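Local structure of SusD superfamily protein (Bacteroides fragilis NCTC 9343, 3NQP) at residues Thr214-Thr219 with Arg458-Lys463; His235-Leu240 with Leu387-Ile392; Leu468-Glu473 with Leu483-Glu488. The protein probably binds glycans at the cell surface, as a SusD-family outer-membrane protein that would work with a partner transporter in nutrient uptake. All blocks are in the same frame, centred on the assembly; numbering follows the deposited sequence. Where two conformers were deposited one is given.

How the contacts relate
The first loop opens at 214-219, where helix 200-216 ends, and contact 1 closes it at 458-463, just past helix 452-458. Nested within it, contact 2 closes a second loop by joining helix 228-241, the next helix in the chain, to helix 382-396. Contact 3 follows in series and closes a short loop, with nine residues between 468-473 and 483-488, on the way to helix 498-503. Glu391 links the first two contacts, since its carboxylate forms salt bridges with both Lys216 and Arg458. Contacts 1 and 3 meet where Met459 O and Leu468 N are probably hydrogen-bonded and Leu461 packs on Leu468, whereas contacts 2 and 3 remain about 8 Å apart at their nearest atoms.

Contact 1: Thr214-Thr219 with Arg458-Lys463; sequences TSKVTT and RMTLTK
Lys216 and Val217 pack against Arg458-Thr460 in a buried contact between two helix ends, that of helix 200-216 and that of helix 452-458. Both segments leave helical geometry here, at Val217 and Met459, and the backbones come nearest at Val217 and Arg458, whose CA atoms are 6.1 Å apart. One methyl of Val217 does the apolar work: CG2 lies 3.8 Å from CA of Arg458 and 3.9 Å from CG of the same arginine, and the two side chains cross at about a right angle. Lys216 crosses the end of helix 452-458. Its chain is straight as far as CD and then bends (chi3 70°), which lays CE against the carbonyl O of Arg458 at 3.5 Å and near Thr460 OG1, while NZ passes 4.1 Å from CA of Met459. The ammonium group is held beyond the segments, in salt bridges with Glu435 and Glu391. Glu391 also binds the guanidinium of Arg458; shared by both cations, it probably helps, with Glu435 and Asp455, to offset the positive charges drawn together here. The Thr460 hydroxyl is engaged within its own loop, where OG1 donates to O of Thr462 at 2.8 Å from above the carbonyl plane. Around the contact, helix 431-445 covers Met459 through Glu435, Ile438 and Leu439, and on the other segment Ser215 rests on Asp228 and Leu229 of helix 228-241.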
loop_
_atom_site.group_PDB
_atom_site.type_symbol
_atom_site.label_atom_id
_atom_site.label_comp_id
_atom_site.label_asym_id
_atom_site.label_seq_id
_atom_site.Cartn_x
_atom_site.Cartn_y
_atom_site.Cartn_z
ATOM N N THR A 214 10.855 -10.611 6.285
ATOM C CA THR A 214 12.074 -11.444 6.284
ATOM C C THR A 214 11.898 -12.707 7.130
ATOM O O THR A 214 12.603 -13.691 6.902
ATOM C CB THR A 214 13.340 -10.653 6.671
ATOM O OG1 THR A 214 13.159 -10.070 7.957
ATOM C CG2 THR A 214 13.583 -9.511 5.638
ATOM N N SER A 215 10.950 -12.690 8.077
ATOM C CA SER A 215 10.603 -13.900 8.812
ATOM C C SER A 215 10.092 -15.038 7.899
ATOM O O SER A 215 10.358 -16.210 8.165
ATOM C CB SER A 215 9.523 -13.622 9.861
ATOM O OG SER A 215 9.960 -12.741 10.886
ATOM N N LYS A 216 9.384 -14.669 6.832
ATOM C CA LYS A 216 8.624 -15.590 6.030
ATOM C C LYS A 216 9.064 -15.811 4.580
ATOM O O LYS A 216 8.761 -16.856 3.996
ATOM C CB LYS A 216 7.143 -15.147 6.042
ATOM C CG LYS A 216 6.521 -15.374 7.401
ATOM C CD LYS A 216 5.028 -14.894 7.434
ATOM C CE LYS A 216 4.105 -15.761 6.629
ATOM N NZ LYS A 216 2.674 -15.486 7.099
ATOM N N VAL A 217 9.764 -14.844 4.008
ATOM C CA VAL A 217 10.095 -14.838 2.577
ATOM C C VAL A 217 11.608 -14.904 2.359
ATOM O O VAL A 217 12.345 -14.102 2.894
ATOM C CB VAL A 217 9.558 -13.560 1.879
ATOM C CG1 VAL A 217 9.699 -13.648 0.326
ATOM C CG2 VAL A 217 8.094 -13.367 2.244
ATOM N N THR A 218 12.019 -15.880 1.566
ATOM C CA THR A 218 13.371 -15.971 1.006
ATOM C C THR A 218 13.430 -15.234 -0.332
ATOM O O THR A 218 12.606 -15.484 -1.237
ATOM C CB THR A 218 13.787 -17.445 0.817
ATOM O OG1 THR A 218 13.892 -18.077 2.096
ATOM C CG2 THR A 218 15.122 -17.548 0.094
ATOM N N THR A 219 14.340 -14.276 -0.452
ATOM C CA THR A 219 14.660 -13.676 -1.759
ATOM C C THR A 219 16.142 -13.853 -2.007
ATOM O O THR A 219 16.955 -13.371 -1.229
ATOM C CB THR A 219 14.281 -12.178 -1.808
ATOM O OG1 THR A 219 12.914 -12.051 -1.419
ATOM C CG2 THR A 219 14.435 -11.569 -3.252
ATOM N N ARG A 458 3.859 -12.848 0.483
ATOM C CA ARG A 458 4.340 -13.055 1.835
ATOM C C ARG A 458 3.606 -14.138 2.574
ATOM O O ARG A 458 4.226 -14.969 3.226
ATOM C CB ARG A 458 4.242 -11.751 2.621
ATOM C CG ARG A 458 4.961 -11.715 3.990
ATOM C CD ARG A 458 4.545 -10.484 4.814
ATOM N NE ARG A 458 3.124 -10.489 5.062
ATOM C CZ ARG A 458 2.205 -9.734 4.434
ATOM N NH1 ARG A 458 2.527 -8.811 3.507
ATOM N NH2 ARG A 458 0.937 -9.928 4.717
HETATM N N MSE A 459 2.279 -14.147 2.448
HETATM C CA MSE A 459 1.478 -15.129 3.157
HETATM C C MSE A 459 1.619 -16.486 2.471
HETATM O O MSE A 459 1.898 -16.592 1.272
HETATM C CB MSE A 459 0.006 -14.677 3.256
HETATM C CG MSE A 459 -0.117 -13.322 3.937
HETATM SE SE MSE A 459 -1.909 -12.760 4.231
HETATM C CE MSE A 459 -2.207 -13.625 5.916
ATOM N N THR A 460 1.480 -17.525 3.281
ATOM C CA THR A 460 1.724 -18.897 2.864
ATOM C C THR A 460 0.519 -19.790 3.174
ATOM O O THR A 460 -0.260 -19.519 4.106
ATOM C CB THR A 460 2.968 -19.477 3.566
ATOM O OG1 THR A 460 2.792 -19.456 4.992
ATOM C CG2 THR A 460 4.270 -18.690 3.204
ATOM N N LEU A 461 0.374 -20.886 2.438
ATOM C CA LEU A 461 -0.831 -21.679 2.562
ATOM C C LEU A 461 -0.792 -22.452 3.893
ATOM O O LEU A 461 -1.824 -22.687 4.513
ATOM C CB LEU A 461 -0.953 -22.618 1.365
ATOM C CG LEU A 461 -2.275 -23.358 1.197
ATOM C CD1 LEU A 461 -3.373 -22.313 0.770
ATOM C CD2 LEU A 461 -2.072 -24.532 0.196
ATOM N N THR A 462 0.421 -22.880 4.274
ATOM C CA THR A 462 0.691 -23.565 5.515
ATOM C C THR A 462 1.961 -22.970 6.132
ATOM O O THR A 462 2.696 -22.243 5.455
ATOM C CB THR A 462 0.905 -25.074 5.311
ATOM O OG1 THR A 462 1.923 -25.292 4.347
ATOM C CG2 THR A 462 -0.374 -25.749 4.838
ATOM N N LYS A 463 2.187 -23.250 7.425
ATOM C CA LYS A 463 3.338 -22.715 8.118
ATOM C C LYS A 463 4.545 -23.231 7.398
ATOM O O LYS A 463 4.686 -24.406 7.232
ATOM C CB LYS A 463 3.391 -23.173 9.572
ATOM C CG LYS A 463 4.526 -22.492 10.374
ATOM C CD LYS A 463 4.380 -22.806 11.849
ATOM C CE LYS A 463 5.564 -22.279 12.641
ATOM N NZ LYS A 463 6.745 -23.143 12.502
#

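Contact 2: His235-Leu240 with Leu387-Ile392; sequences HLESVL and LTLAEI
Leu236 and Leu389 form the centre of an apolar seam between two helices, and their CA atoms, 7.0 Å apart, mark the nearest approach of the backbones. CB of Leu236 lies 3.8 Å from CD2 of Leu389, so the leucine of helix 382-396 meets its partner near the root of the side chain. Further out, CD1 of Leu236 touches two side chains one turn apart on the facing helix: CD1 of Ile392 at 3.6 Å and CG2 of Thr388 at 3.7 Å. The other branch of Leu389 is used a turn along helix 228-241, where its CD1 meets CD1 of Leu240 tip to tip at 3.6 Å. The local axes come within 10.4 Å and run broadly antiparallel, with 144° between their directions. Such side-by-side helix packing suits the largely helical, TPR-related architecture of SusD-family proteins.

Polar side chains take part through their carbon atoms. Thr388 keeps OG1 beside its backbone N (chi1 -51°), which turns CG2 anti to that nitrogen and toward Leu236 CD1, while OG1 is hydrogen-bonded to the Trp384 carbonyl oxygen within the same helix. Glu237 lends its aliphatic portion at the margin, with CG 4.1 Å from CD2 of Leu389, and lies across that leucine, nearly perpendicular to it. Beyond the segments, Tyr405 of helix 399-414 packs on both Leu240 and Leu389, and Trp384 on Leu236; Leu212 of helix 200-216 lies against Thr388.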
loop_
_atom_site.group_PDB
_atom_site.type_symbol
_atom_site.label_atom_id
_atom_site.label_comp_id
_atom_site.label_asym_id
_atom_site.label_seq_id
_atom_site.Cartn_x
_atom_site.Cartn_y
_atom_site.Cartn_z
ATOM N N HIS A 235 7.785 -4.220 17.764
ATOM C CA HIS A 235 7.621 -2.890 17.192
ATOM C C HIS A 235 6.161 -2.618 16.898
ATOM O O HIS A 235 5.672 -1.512 17.155
ATOM C CB HIS A 235 8.558 -2.694 15.981
ATOM C CG HIS A 235 9.988 -2.507 16.394
ATOM N ND1 HIS A 235 10.412 -1.354 17.026
ATOM C CD2 HIS A 235 11.051 -3.353 16.393
ATOM C CE1 HIS A 235 11.693 -1.485 17.360
ATOM N NE2 HIS A 235 12.105 -2.689 16.990
ATOM N N LEU A 236 5.427 -3.626 16.428
ATOM C CA LEU A 236 3.998 -3.394 16.153
ATOM C C LEU A 236 3.211 -3.176 17.446
ATOM O O LEU A 236 2.288 -2.360 17.479
ATOM C CB LEU A 236 3.414 -4.555 15.325
ATOM C CG LEU A 236 4.015 -4.613 13.915
ATOM C CD1 LEU A 236 3.941 -6.009 13.361
ATOM C CD2 LEU A 236 3.344 -3.575 12.960
ATOM N N GLU A 237 3.553 -3.921 18.507
ATOM C CA GLU A 237 2.867 -3.732 19.790
ATOM C C GLU A 237 3.214 -2.381 20.359
ATOM O O GLU A 237 2.403 -1.781 21.040
ATOM C CB GLU A 237 3.200 -4.846 20.828
ATOM C CG GLU A 237 2.565 -6.149 20.398
ATOM C CD GLU A 237 2.686 -7.288 21.351
ATOM O OE1 GLU A 237 3.673 -7.329 22.104
ATOM O OE2 GLU A 237 1.798 -8.165 21.275
ATOM N N SER A 238 4.419 -1.915 20.097
ATOM C CA SER A 238 4.807 -0.551 20.532
ATOM C C SER A 238 3.923 0.504 19.870
ATOM O O SER A 238 3.458 1.472 20.527
ATOM C CB SER A 238 6.274 -0.274 20.180
ATOM O OG SER A 238 6.679 1.017 20.624
ATOM N N VAL A 239 3.697 0.318 18.568
ATOM C CA VAL A 239 2.778 1.176 17.844
ATOM C C VAL A 239 1.398 1.161 18.480
ATOM O O VAL A 239 0.811 2.236 18.669
ATOM C CB VAL A 239 2.727 0.863 16.328
ATOM C CG1 VAL A 239 1.630 1.721 15.635
ATOM C CG2 VAL A 239 4.134 1.090 15.668
ATOM N N LEU A 240 0.887 -0.021 18.860
ATOM C CA LEU A 240 -0.437 -0.069 19.483
ATOM C C LEU A 240 -0.456 0.628 20.831
ATOM O O LEU A 240 -1.515 1.185 21.230
ATOM C CB LEU A 240 -0.979 -1.502 19.686
ATOM C CG LEU A 240 -1.335 -2.355 18.475
ATOM C CD1 LEU A 240 -2.006 -3.649 18.972
ATOM C CD2 LEU A 240 -2.227 -1.560 17.474
ATOM N N LEU A 387 -3.885 -6.432 11.717
ATOM C CA LEU A 387 -3.881 -7.609 10.831
ATOM C C LEU A 387 -2.461 -8.151 10.618
ATOM O O LEU A 387 -2.273 -9.337 10.359
ATOM C CB LEU A 387 -4.635 -7.315 9.528
ATOM C CG LEU A 387 -6.159 -7.109 9.793
ATOM C CD1 LEU A 387 -6.797 -6.591 8.539
ATOM C CD2 LEU A 387 -6.840 -8.388 10.299
ATOM N N THR A 388 -1.469 -7.285 10.745
ATOM C CA THR A 388 -0.076 -7.694 10.692
ATOM C C THR A 388 0.272 -8.535 11.965
ATOM O O THR A 388 0.940 -9.580 11.868
ATOM C CB THR A 388 0.881 -6.464 10.448
ATOM O OG1 THR A 388 0.445 -5.690 9.303
ATOM C CG2 THR A 388 2.296 -6.931 10.184
ATOM N N LEU A 389 -0.201 -8.101 13.138
ATOM C CA LEU A 389 -0.051 -8.861 14.385
ATOM C C LEU A 389 -0.852 -10.146 14.339
ATOM O O LEU A 389 -0.416 -11.154 14.874
ATOM C CB LEU A 389 -0.477 -8.009 15.583
ATOM C CG LEU A 389 0.560 -6.984 16.044
ATOM C CD1 LEU A 389 -0.016 -5.947 16.996
ATOM C CD2 LEU A 389 1.743 -7.671 16.655
ATOM N N ALA A 390 -2.008 -10.138 13.662
ATOM C CA ALA A 390 -2.745 -11.385 13.440
ATOM C C ALA A 390 -1.900 -12.419 12.656
ATOM O O ALA A 390 -1.899 -13.628 12.968
ATOM C CB ALA A 390 -4.069 -11.122 12.735
ATOM N N GLU A 391 -1.218 -11.945 11.614
ATOM C CA GLU A 391 -0.375 -12.815 10.814
ATOM C C GLU A 391 0.789 -13.376 11.653
ATOM O O GLU A 391 1.087 -14.556 11.562
ATOM C CB GLU A 391 0.141 -12.079 9.587
ATOM C CG GLU A 391 0.957 -12.964 8.655
ATOM C CD GLU A 391 1.277 -12.276 7.359
ATOM O OE1 GLU A 391 0.498 -11.360 7.003
ATOM O OE2 GLU A 391 2.293 -12.658 6.717
ATOM N N ILE A 392 1.394 -12.544 12.509
ATOM C CA ILE A 392 2.454 -13.017 13.423
ATOM C C ILE A 392 1.867 -14.091 14.363
ATOM O O ILE A 392 2.472 -15.163 14.548
ATOM C CB ILE A 392 3.087 -11.852 14.227
ATOM C CG1 ILE A 392 3.916 -10.937 13.298
ATOM C CG2 ILE A 392 3.952 -12.405 15.351
ATOM C CD1 ILE A 392 4.328 -9.501 13.909
#

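Contact 3: Leu468-Glu473 with Leu483-Glu488; sequences LVFCKE and LNKSTE
One water is gripped by three backbone groups of Phe470, Leu483 and Lys485. It donates to O of Phe470 at 2.7 Å and, over a longer distance, to O of Leu483. From N of Lys485 it accepts a bond of 2.9 Å. A direct, nearly straight bond (176° at the hydrogen) also joins the segments, from N of Leu483 to O of Val469, 3.1 Å long. The Phe470 ring is sandwiched. Lys485 CG stands over one face, 3.8 Å from the centroid in a CH-pi contact, and Val469 CG1 covers the opposite face; O of Leu483 meets the ring at its edge, in plane. The Val469 rotamer (chi1 64°) sets CG1 over that face and directs CG2, anti to N, at Leu483 CD1, 3.8 Å away. Asn484 forms an Asx turn across Lys485: OD1 accepts from N of Ser486 at 2.9 Å and also from the serine hydroxyl. Glu488 OE1 accepts the N-H of Asn484 on its anti lone pair, while OE2 forms a salt bridge with Lys491. Val469 rests on Trp453 and Leu456 of helix 452-458, and Leu468 packs against Leu436 and Leu439 of helix 431-445.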
loop_
_atom_site.group_PDB
_atom_site.type_symbol
_atom_site.label_atom_id
_atom_site.label_comp_id
_atom_site.label_asym_id
_atom_site.label_seq_id
_atom_site.Cartn_x
_atom_site.Cartn_y
_atom_site.Cartn_z
ATOM N N LEU A 468 1.174 -17.642 -1.154
ATOM C CA LEU A 468 -0.204 -17.683 -1.653
ATOM C C LEU A 468 -0.345 -17.223 -3.120
ATOM O O LEU A 468 -1.323 -17.566 -3.745
ATOM C CB LEU A 468 -1.148 -16.889 -0.761
ATOM C CG LEU A 468 -1.529 -17.510 0.576
ATOM C CD1 LEU A 468 -2.575 -16.600 1.276
ATOM C CD2 LEU A 468 -1.986 -19.017 0.481
ATOM N N VAL A 469 0.618 -16.454 -3.646
ATOM C CA VAL A 469 0.613 -16.056 -5.059
ATOM C C VAL A 469 0.620 -17.317 -5.973
ATOM O O VAL A 469 0.075 -17.288 -7.088
ATOM C CB VAL A 469 1.811 -15.147 -5.399
ATOM C CG1 VAL A 469 3.118 -15.938 -5.217
ATOM C CG2 VAL A 469 1.708 -14.585 -6.809
ATOM N N PHE A 470 1.184 -18.427 -5.491
ATOM C CA PHE A 470 1.202 -19.702 -6.244
ATOM C C PHE A 470 0.047 -20.686 -5.987
ATOM O O PHE A 470 0.008 -21.787 -6.592
ATOM C CB PHE A 470 2.508 -20.460 -5.949
ATOM C CG PHE A 470 3.783 -19.734 -6.359
ATOM C CD1 PHE A 470 3.962 -19.251 -7.653
ATOM C CD2 PHE A 470 4.847 -19.623 -5.460
ATOM C CE1 PHE A 470 5.176 -18.631 -8.034
ATOM C CE2 PHE A 470 6.066 -19.018 -5.840
ATOM C CZ PHE A 470 6.206 -18.486 -7.137
ATOM N N CYS A 471 -0.922 -20.290 -5.153
ATOM C CA CYS A 471 -2.020 -21.173 -4.762
ATOM C C CYS A 471 -3.339 -20.628 -5.275
ATOM O O CYS A 471 -3.586 -19.409 -5.258
ATOM C CB CYS A 471 -2.092 -21.301 -3.230
ATOM S SG CYS A 471 -0.535 -21.835 -2.453
ATOM N N LYS A 472 -4.224 -21.530 -5.693
ATOM C CA LYS A 472 -5.554 -21.123 -6.138
ATOM C C LYS A 472 -6.310 -20.390 -5.014
ATOM O O LYS A 472 -7.139 -19.512 -5.282
ATOM C CB LYS A 472 -6.372 -22.322 -6.668
ATOM C CG LYS A 472 -6.677 -23.428 -5.654
ATOM C CD LYS A 472 -7.552 -24.576 -6.328
ATOM C CE LYS A 472 -8.018 -25.617 -5.308
ATOM N NZ LYS A 472 -6.892 -26.162 -4.447
ATOM N N GLU A 473 -5.990 -20.734 -3.766
ATOM C CA GLU A 473 -6.588 -20.084 -2.602
ATOM C C GLU A 473 -6.271 -18.592 -2.484
ATOM O O GLU A 473 -7.047 -17.843 -1.862
ATOM C CB GLU A 473 -6.190 -20.795 -1.294
ATOM C CG GLU A 473 -6.741 -22.208 -1.195
ATOM C CD GLU A 473 -5.825 -23.263 -1.805
ATOM O OE1 GLU A 473 -4.907 -22.940 -2.570
ATOM O OE2 GLU A 473 -6.044 -24.433 -1.529
ATOM N N LEU A 483 0.158 -16.811 -10.117
ATOM C CA LEU A 483 1.335 -17.341 -10.825
ATOM C C LEU A 483 1.440 -18.869 -10.736
ATOM O O LEU A 483 1.154 -19.474 -9.725
ATOM C CB LEU A 483 2.659 -16.752 -10.284
ATOM C CG LEU A 483 2.819 -15.220 -10.360
ATOM C CD1 LEU A 483 4.125 -14.749 -9.697
ATOM C CD2 LEU A 483 2.687 -14.741 -11.826
ATOM N N ASN A 484 1.932 -19.458 -11.809
ATOM C CA ASN A 484 2.202 -20.871 -11.911
ATOM C C ASN A 484 3.606 -21.056 -11.397
ATOM O O ASN A 484 4.563 -20.593 -12.009
ATOM C CB ASN A 484 2.089 -21.283 -13.388
ATOM C CG ASN A 484 2.380 -22.758 -13.628
ATOM O OD1 ASN A 484 3.253 -23.349 -13.018
ATOM N ND2 ASN A 484 1.644 -23.343 -14.553
ATOM N N LYS A 485 3.742 -21.743 -10.270
ATOM C CA LYS A 485 5.033 -21.910 -9.647
ATOM C C LYS A 485 6.062 -22.666 -10.512
ATOM O O LYS A 485 7.246 -22.479 -10.338
ATOM C CB LYS A 485 4.871 -22.624 -8.314
ATOM C CG LYS A 485 6.149 -22.623 -7.457
ATOM C CD LYS A 485 5.850 -23.103 -6.042
ATOM C CE LYS A 485 7.040 -22.843 -5.115
ATOM N NZ LYS A 485 8.244 -23.531 -5.644
ATOM N N SER A 486 5.619 -23.520 -11.423
ATOM C CA SER A 486 6.594 -24.331 -12.171
ATOM C C SER A 486 7.178 -23.569 -13.374
ATOM O O SER A 486 8.300 -23.860 -13.781
ATOM C CB SER A 486 5.968 -25.622 -12.652
ATOM O OG SER A 486 5.059 -25.319 -13.694
ATOM N N THR A 487 6.453 -22.558 -13.877
ATOM C CA THR A 487 6.874 -21.806 -15.056
ATOM C C THR A 487 7.095 -20.326 -14.775
ATOM O O THR A 487 7.715 -19.659 -15.618
ATOM C CB THR A 487 5.839 -21.925 -16.177
ATOM O OG1 THR A 487 4.595 -21.377 -15.730
ATOM C CG2 THR A 487 5.620 -23.401 -16.632
ATOM N N GLU A 488 6.568 -19.801 -13.650
ATOM C CA GLU A 488 6.545 -18.344 -13.390
ATOM C C GLU A 488 7.181 -17.924 -12.067
ATOM O O GLU A 488 7.041 -16.789 -11.637
ATOM C CB GLU A 488 5.096 -17.811 -13.484
ATOM C CG GLU A 488 4.569 -17.749 -14.903
ATOM C CD GLU A 488 3.119 -17.282 -15.001
ATOM O OE1 GLU A 488 2.248 -17.769 -14.243
ATOM O OE2 GLU A 488 2.827 -16.457 -15.874
HETATM O O HOH W 1 1.506 -22.556 -8.676
#